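Local coordinates for DUF3218 domain-containing protein (Pseudomonas aeruginosa, PDB 2IGS), which is of unknown function but is a mostly helical member of a family placed in the lysozyme clan, so a related fold is likely, at residues I142-L148 and L183-A187; Q37-W42 and M102-D107. All blocks are in the same frame, centred on the assembly; numbering follows the deposited sequence.

How the interactions relate
Interaction 2 lies in the buried helical part of the chain, where helices 35-48 and 87-113 cross; interaction 1 joins two loops farther out, one leading into strand 148-150 and the other running toward helix 190-200. No element is shared: the contacts lie on opposite sides of the chain's centre, with about 18 Å between their nearest atoms. Their chemistry follows their place. Apolar side chains, a selenomethionine against an indole among them, fill most of interaction 2, and its one direct hydrogen bond joins two side chains. In interaction 1 the direct hydrogen bond joins backbone atoms, a water makes a second link, and a charge pair sits on the outer side.

Interaction 1. Residues I142-L148 and L183-A187; sequences ISQESGL and LRLDA
L185 meets S146 where two type I beta turns, S143-S146 and R184-A187, come together between loops of the chain. The backbone tie is a single hydrogen bond from L185 N to S146 O, 2.9 Å long and bent at the hydrogen (137°). One residue on, G147 CA passes 3.3 Å from L183 O in a CA-H...O contact. The same L183 O takes a hydrogen bond from a water that in turn accepts from L148 N, at the start of strand 148-150.

The apolar part belongs to L185. With chi1 at 64°, CG stands between its own N and carbonyl carbon, and the branches part: CD1 reaches Q144 CA at 3.6 Å, while CD2 lies against I142 CG2 at 4.0 Å. F134 and F190 also touch this leucine.

Inside the first turn, S143 OG accepts from E145 N, making an ST turn, and S146 OG accepts from S143 N and is also hydrogen-bonded to the backbone O of S135.

The charges lie on the outer side. E145, which also has a salt bridge to R157, runs beside R184 and bends at chi2 (-62°), bringing one carboxylate oxygen over the guanidinium rim, the two planes steeply inclined. In one of two modelled R184 conformers, this loose, charge-only salt bridge puts E145 OE1 3.6 Å from R184 NH1, with no N-H aimed at it.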
loop_
_atom_site.group_PDB
_atom_site.type_symbol
_atom_site.label_atom_id
_atom_site.label_comp_id
_atom_site.label_asym_id
_atom_site.label_seq_id
_atom_site.Cartn_x
_atom_site.Cartn_y
_atom_site.Cartn_z
ATOM N N ILE F 142 -3.041 29.846 15.567
ATOM C CA ILE F 142 -4.331 30.390 15.912
ATOM C C ILE F 142 -4.667 31.380 14.767
ATOM O O ILE F 142 -3.814 32.139 14.321
ATOM C CB ILE F 142 -4.310 31.040 17.353
ATOM C CG1 ILE F 142 -3.995 29.989 18.436
ATOM C CG2 ILE F 142 -5.635 31.768 17.670
ATOM C CD1 ILE F 142 -3.640 30.575 19.857
ATOM N N SER F 143 -5.884 31.302 14.242
ATOM C CA SER F 143 -6.357 32.231 13.203
ATOM C C SER F 143 -7.700 32.758 13.672
ATOM O O SER F 143 -8.194 32.305 14.707
ATOM C CB SER F 143 -6.527 31.515 11.867
ATOM O OG SER F 143 -7.740 30.771 11.869
ATOM N N GLN F 144 -8.304 33.686 12.922
ATOM C CA GLN F 144 -9.616 34.191 13.305
ATOM C C GLN F 144 -10.725 33.192 13.111
ATOM O O GLN F 144 -11.852 33.476 13.454
ATOM C CB GLN F 144 -9.987 35.548 12.667
ATOM C CG GLN F 144 -9.039 36.127 11.635
ATOM C CD GLN F 144 -9.250 37.632 11.473
ATOM O OE1 GLN F 144 -10.274 38.185 11.904
ATOM N NE2 GLN F 144 -8.291 38.299 10.853
ATOM N N GLU F 145 -10.405 32.018 12.576
ATOM C CA GLU F 145 -11.361 30.917 12.524
ATOM C C GLU F 145 -11.369 30.118 13.816
ATOM O O GLU F 145 -12.281 29.327 14.026
ATOM C CB GLU F 145 -11.071 29.972 11.352
ATOM C CG GLU F 145 -11.482 30.490 9.971
ATOM C CD GLU F 145 -12.978 30.735 9.826
ATOM O OE1 GLU F 145 -13.771 30.215 10.635
ATOM O OE2 GLU F 145 -13.374 31.453 8.887
ATOM N N SER F 146 -10.340 30.295 14.650
ATOM C CA SER F 146 -10.249 29.618 15.944
ATOM C C SER F 146 -11.329 30.043 16.933
ATOM O O SER F 146 -11.854 31.164 16.865
ATOM C CB SER F 146 -8.880 29.863 16.600
ATOM O OG SER F 146 -7.840 29.295 15.827
ATOM N N GLY F 147 -11.646 29.139 17.858
ATOM C CA GLY F 147 -12.577 29.415 18.938
ATOM C C GLY F 147 -12.035 28.877 20.238
ATOM O O GLY F 147 -10.836 28.880 20.461
ATOM N N LEU F 148 -12.931 28.390 21.084
ATOM C CA LEU F 148 -12.597 27.936 22.420
ATOM C C LEU F 148 -12.128 26.488 22.460
ATOM O O LEU F 148 -12.800 25.579 21.956
ATOM C CB LEU F 148 -13.845 28.052 23.307
ATOM C CG LEU F 148 -14.144 29.292 24.152
ATOM C CD1 LEU F 148 -13.081 30.341 24.002
ATOM C CD2 LEU F 148 -15.550 29.830 23.894
ATOM N N LEU F 183 -18.384 28.989 18.425
ATOM C CA LEU F 183 -18.142 30.440 18.448
ATOM C C LEU F 183 -16.737 30.825 17.946
ATOM O O LEU F 183 -15.729 30.305 18.447
ATOM C CB LEU F 183 -18.454 31.023 19.836
ATOM C CG LEU F 183 -18.593 32.549 19.904
ATOM C CD1 LEU F 183 -19.934 32.978 19.368
ATOM C CD2 LEU F 183 -18.424 33.024 21.352
ATOM N N ARG F 184 -16.681 31.707 16.942
ATOM C CA ARG F 184 -15.410 32.209 16.383
ATOM C C ARG F 184 -14.844 33.327 17.267
ATOM O O ARG F 184 -15.601 34.053 17.906
ATOM C CB ARG F 184 -15.584 32.677 14.921
ATOM C CG ARG F 184 -15.746 31.525 13.918
ATOM C CD ARG F 184 -16.447 31.889 12.594
ATOM N NE ARG F 184 -17.195 30.730 12.089
ATOM C CZ ARG F 184 -17.487 30.473 10.811
ATOM N NH1 ARG F 184 -17.096 31.283 9.838
ATOM N NH2 ARG F 184 -18.173 29.382 10.507
ATOM N N LEU F 185 -13.519 33.461 17.307
ATOM C CA LEU F 185 -12.864 34.425 18.213
ATOM C C LEU F 185 -13.103 35.914 17.886
ATOM O O LEU F 185 -12.835 36.792 18.719
ATOM C CB LEU F 185 -11.385 34.113 18.439
ATOM C CG LEU F 185 -10.375 34.157 17.301
ATOM C CD1 LEU F 185 -10.315 35.532 16.624
ATOM C CD2 LEU F 185 -9.031 33.793 17.856
ATOM N N ASP F 186 -13.608 36.199 16.690
ATOM C CA ASP F 186 -13.936 37.568 16.333
ATOM C C ASP F 186 -15.421 37.889 16.540
ATOM O O ASP F 186 -15.863 38.983 16.207
ATOM C CB ASP F 186 -13.443 37.926 14.916
ATOM C CG ASP F 186 -14.037 37.036 13.815
ATOM O OD1 ASP F 186 -14.926 36.196 14.088
ATOM O OD2 ASP F 186 -13.610 37.195 12.645
ATOM N N ALA F 187 -16.172 36.947 17.113
ATOM C CA ALA F 187 -17.555 37.194 17.522
ATOM C C ALA F 187 -17.664 38.276 18.607
ATOM O O ALA F 187 -16.780 38.386 19.463
ATOM C CB ALA F 187 -18.233 35.898 17.988
HETATM O O HOH W 1 -15.715 28.250 20.241
#

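Interaction 2. Residues Q37-W42 and M102-D107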
loop_
_atom_site.group_PDB
_atom_site.type_symbol
_atom_site.label_atom_id
_atom_site.label_comp_id
_atom_site.label_asym_id
_atom_site.label_seq_id
_atom_site.Cartn_x
_atom_site.Cartn_y
_atom_site.Cartn_z
ATOM N N GLN F 37 -16.715 4.966 39.607
ATOM C CA GLN F 37 -16.655 5.920 38.502
ATOM C C GLN F 37 -16.305 7.343 38.943
ATOM O O GLN F 37 -15.583 8.054 38.239
ATOM C CB GLN F 37 -17.963 5.932 37.697
ATOM C CG GLN F 37 -18.318 4.598 37.036
ATOM C CD GLN F 37 -19.300 3.761 37.846
ATOM O OE1 GLN F 37 -19.206 3.678 39.074
ATOM N NE2 GLN F 37 -20.243 3.127 37.154
ATOM N N THR F 38 -16.803 7.742 40.108
ATOM C CA THR F 38 -16.560 9.088 40.650
ATOM C C THR F 38 -15.090 9.306 41.068
ATOM O O THR F 38 -14.493 10.324 40.700
ATOM C CB THR F 38 -17.518 9.401 41.816
ATOM O OG1 THR F 38 -18.870 9.263 41.360
ATOM C CG2 THR F 38 -17.315 10.811 42.309
ATOM N N ILE F 39 -14.521 8.353 41.816
ATOM C CA ILE F 39 -13.088 8.396 42.149
ATOM C C ILE F 39 -12.235 8.419 40.866
ATOM O O ILE F 39 -11.341 9.270 40.726
ATOM C CB ILE F 39 -12.626 7.210 43.070
ATOM C CG1 ILE F 39 -13.409 7.166 44.392
ATOM C CG2 ILE F 39 -11.138 7.323 43.365
ATOM C CD1 ILE F 39 -13.556 5.753 45.005
ATOM N N GLU F 40 -12.524 7.490 39.943
ATOM C CA GLU F 40 -11.775 7.360 38.700
ATOM C C GLU F 40 -11.834 8.621 37.828
ATOM O O GLU F 40 -10.813 9.067 37.318
ATOM C CB GLU F 40 -12.219 6.124 37.895
ATOM C CG GLU F 40 -11.336 5.894 36.679
ATOM C CD GLU F 40 -11.666 4.643 35.892
ATOM O OE1 GLU F 40 -12.542 3.876 36.323
ATOM O OE2 GLU F 40 -11.060 4.447 34.815
ATOM N N ALA F 41 -13.024 9.182 37.657
ATOM C CA ALA F 41 -13.204 10.437 36.896
ATOM C C ALA F 41 -12.381 11.590 37.482
ATOM O O ALA F 41 -11.691 12.308 36.763
ATOM C CB ALA F 41 -14.695 10.818 36.848
ATOM N N TRP F 42 -12.451 11.768 38.798
ATOM C CA TRP F 42 -11.816 12.935 39.442
ATOM C C TRP F 42 -10.315 12.726 39.729
ATOM O O TRP F 42 -9.609 13.667 40.065
ATOM C CB TRP F 42 -12.621 13.361 40.681
ATOM C CG TRP F 42 -13.941 14.053 40.305
ATOM C CD1 TRP F 42 -14.243 14.669 39.103
ATOM C CD2 TRP F 42 -15.091 14.252 41.150
ATOM N NE1 TRP F 42 -15.505 15.227 39.153
ATOM C CE2 TRP F 42 -16.056 14.971 40.388
ATOM C CE3 TRP F 42 -15.411 13.867 42.469
ATOM C CZ2 TRP F 42 -17.319 15.311 40.900
ATOM C CZ3 TRP F 42 -16.665 14.221 42.986
ATOM C CH2 TRP F 42 -17.600 14.947 42.195
HETATM N N MSE F 102 -21.586 11.625 34.853
HETATM C CA MSE F 102 -20.195 11.199 34.843
HETATM C C MSE F 102 -20.017 9.698 34.814
HETATM O O MSE F 102 -19.118 9.214 34.142
HETATM C CB MSE F 102 -19.435 11.755 36.031
HETATM C CG MSE F 102 -18.995 13.171 35.843
HETATM SE SE MSE F 102 -17.441 13.617 36.886
HETATM C CE MSE F 102 -17.731 12.533 38.469
ATOM N N ALA F 103 -20.863 8.964 35.538
ATOM C CA ALA F 103 -20.748 7.514 35.612
ATOM C C ALA F 103 -21.031 6.910 34.244
ATOM O O ALA F 103 -20.263 6.094 33.757
ATOM C CB ALA F 103 -21.709 6.955 36.663
ATOM N N GLN F 104 -22.127 7.351 33.625
ATOM C CA GLN F 104 -22.554 6.894 32.306
ATOM C C GLN F 104 -21.553 7.271 31.214
ATOM O O GLN F 104 -21.224 6.437 30.357
ATOM C CB GLN F 104 -23.962 7.423 31.973
ATOM C CG GLN F 104 -25.074 6.793 32.833
ATOM C CD GLN F 104 -26.420 7.522 32.759
ATOM O OE1 GLN F 104 -26.499 8.695 32.369
ATOM N NE2 GLN F 104 -27.491 6.824 33.151
ATOM N N ASN F 105 -21.058 8.505 31.254
ATOM C CA ASN F 105 -20.108 8.962 30.242
ATOM C C ASN F 105 -18.772 8.226 30.310
ATOM O O ASN F 105 -18.263 7.761 29.283
ATOM C CB ASN F 105 -19.979 10.492 30.227
ATOM C CG ASN F 105 -21.243 11.172 29.648
ATOM O OD1 ASN F 105 -21.861 10.651 28.710
ATOM N ND2 ASN F 105 -21.638 12.319 30.219
ATOM N N LEU F 106 -18.259 8.075 31.529
ATOM C CA LEU F 106 -17.055 7.298 31.808
ATOM C C LEU F 106 -17.138 5.843 31.375
ATOM O O LEU F 106 -16.146 5.292 30.851
ATOM C CB LEU F 106 -16.723 7.367 33.293
ATOM C CG LEU F 106 -15.275 7.309 33.825
ATOM C CD1 LEU F 106 -15.092 6.234 34.885
ATOM C CD2 LEU F 106 -14.157 7.277 32.764
ATOM N N ASP F 107 -18.285 5.201 31.593
ATOM C CA ASP F 107 -18.423 3.812 31.160
ATOM C C ASP F 107 -18.502 3.685 29.633
ATOM O O ASP F 107 -17.983 2.724 29.063
ATOM C CB ASP F 107 -19.576 3.110 31.893
ATOM C CG ASP F 107 -19.277 2.900 33.380
ATOM O OD1 ASP F 107 -18.078 2.898 33.769
ATOM O OD2 ASP F 107 -20.232 2.744 34.165
#
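M102, a selenomethionine, reaches across to W42 where helices 35-48 and 87-113 pack in the helical core, their local axes crossing at 70° and 9.4 Å apart. A bend at chi3 (-34°) turns the end of the M102 chain so that its methyl CE makes a CH-pi contact over one face of the indole, 3.8 Å from the centroid of the five-membered ring and displaced toward the rim; the selenium stands obliquely to the same ring, a Met-aromatic contact. The indole is held from elsewhere too: NE1 donates to T204 O, and Y20 meets the ring edge-to-face.

Apolar contacts extend the interface. A41 CB touches M102 CE at 3.8 Å, and L211 of helix 203-216 packs on the same alanine. Within the two segments the backbones come nearest at Q37 and A103, where Q37 CB rests 3.8 Å from A103 CA. L106 CD1 fits between Q37 and E40, 3.8 Å from E40 OE1, beside a carboxylate that is paired with K110 and hydrogen-bonded to Y117.

The polar link lies at the less buried end. The Q37 chain turns at chi2 (97°), laying its amide beside D107, and the two side chains cross at about a right angle. Q37 NE2 donates to D107 OD2 over 3.0 Å; the oxygen lies close to the amide plane and is met on the syn side of the carboxylate.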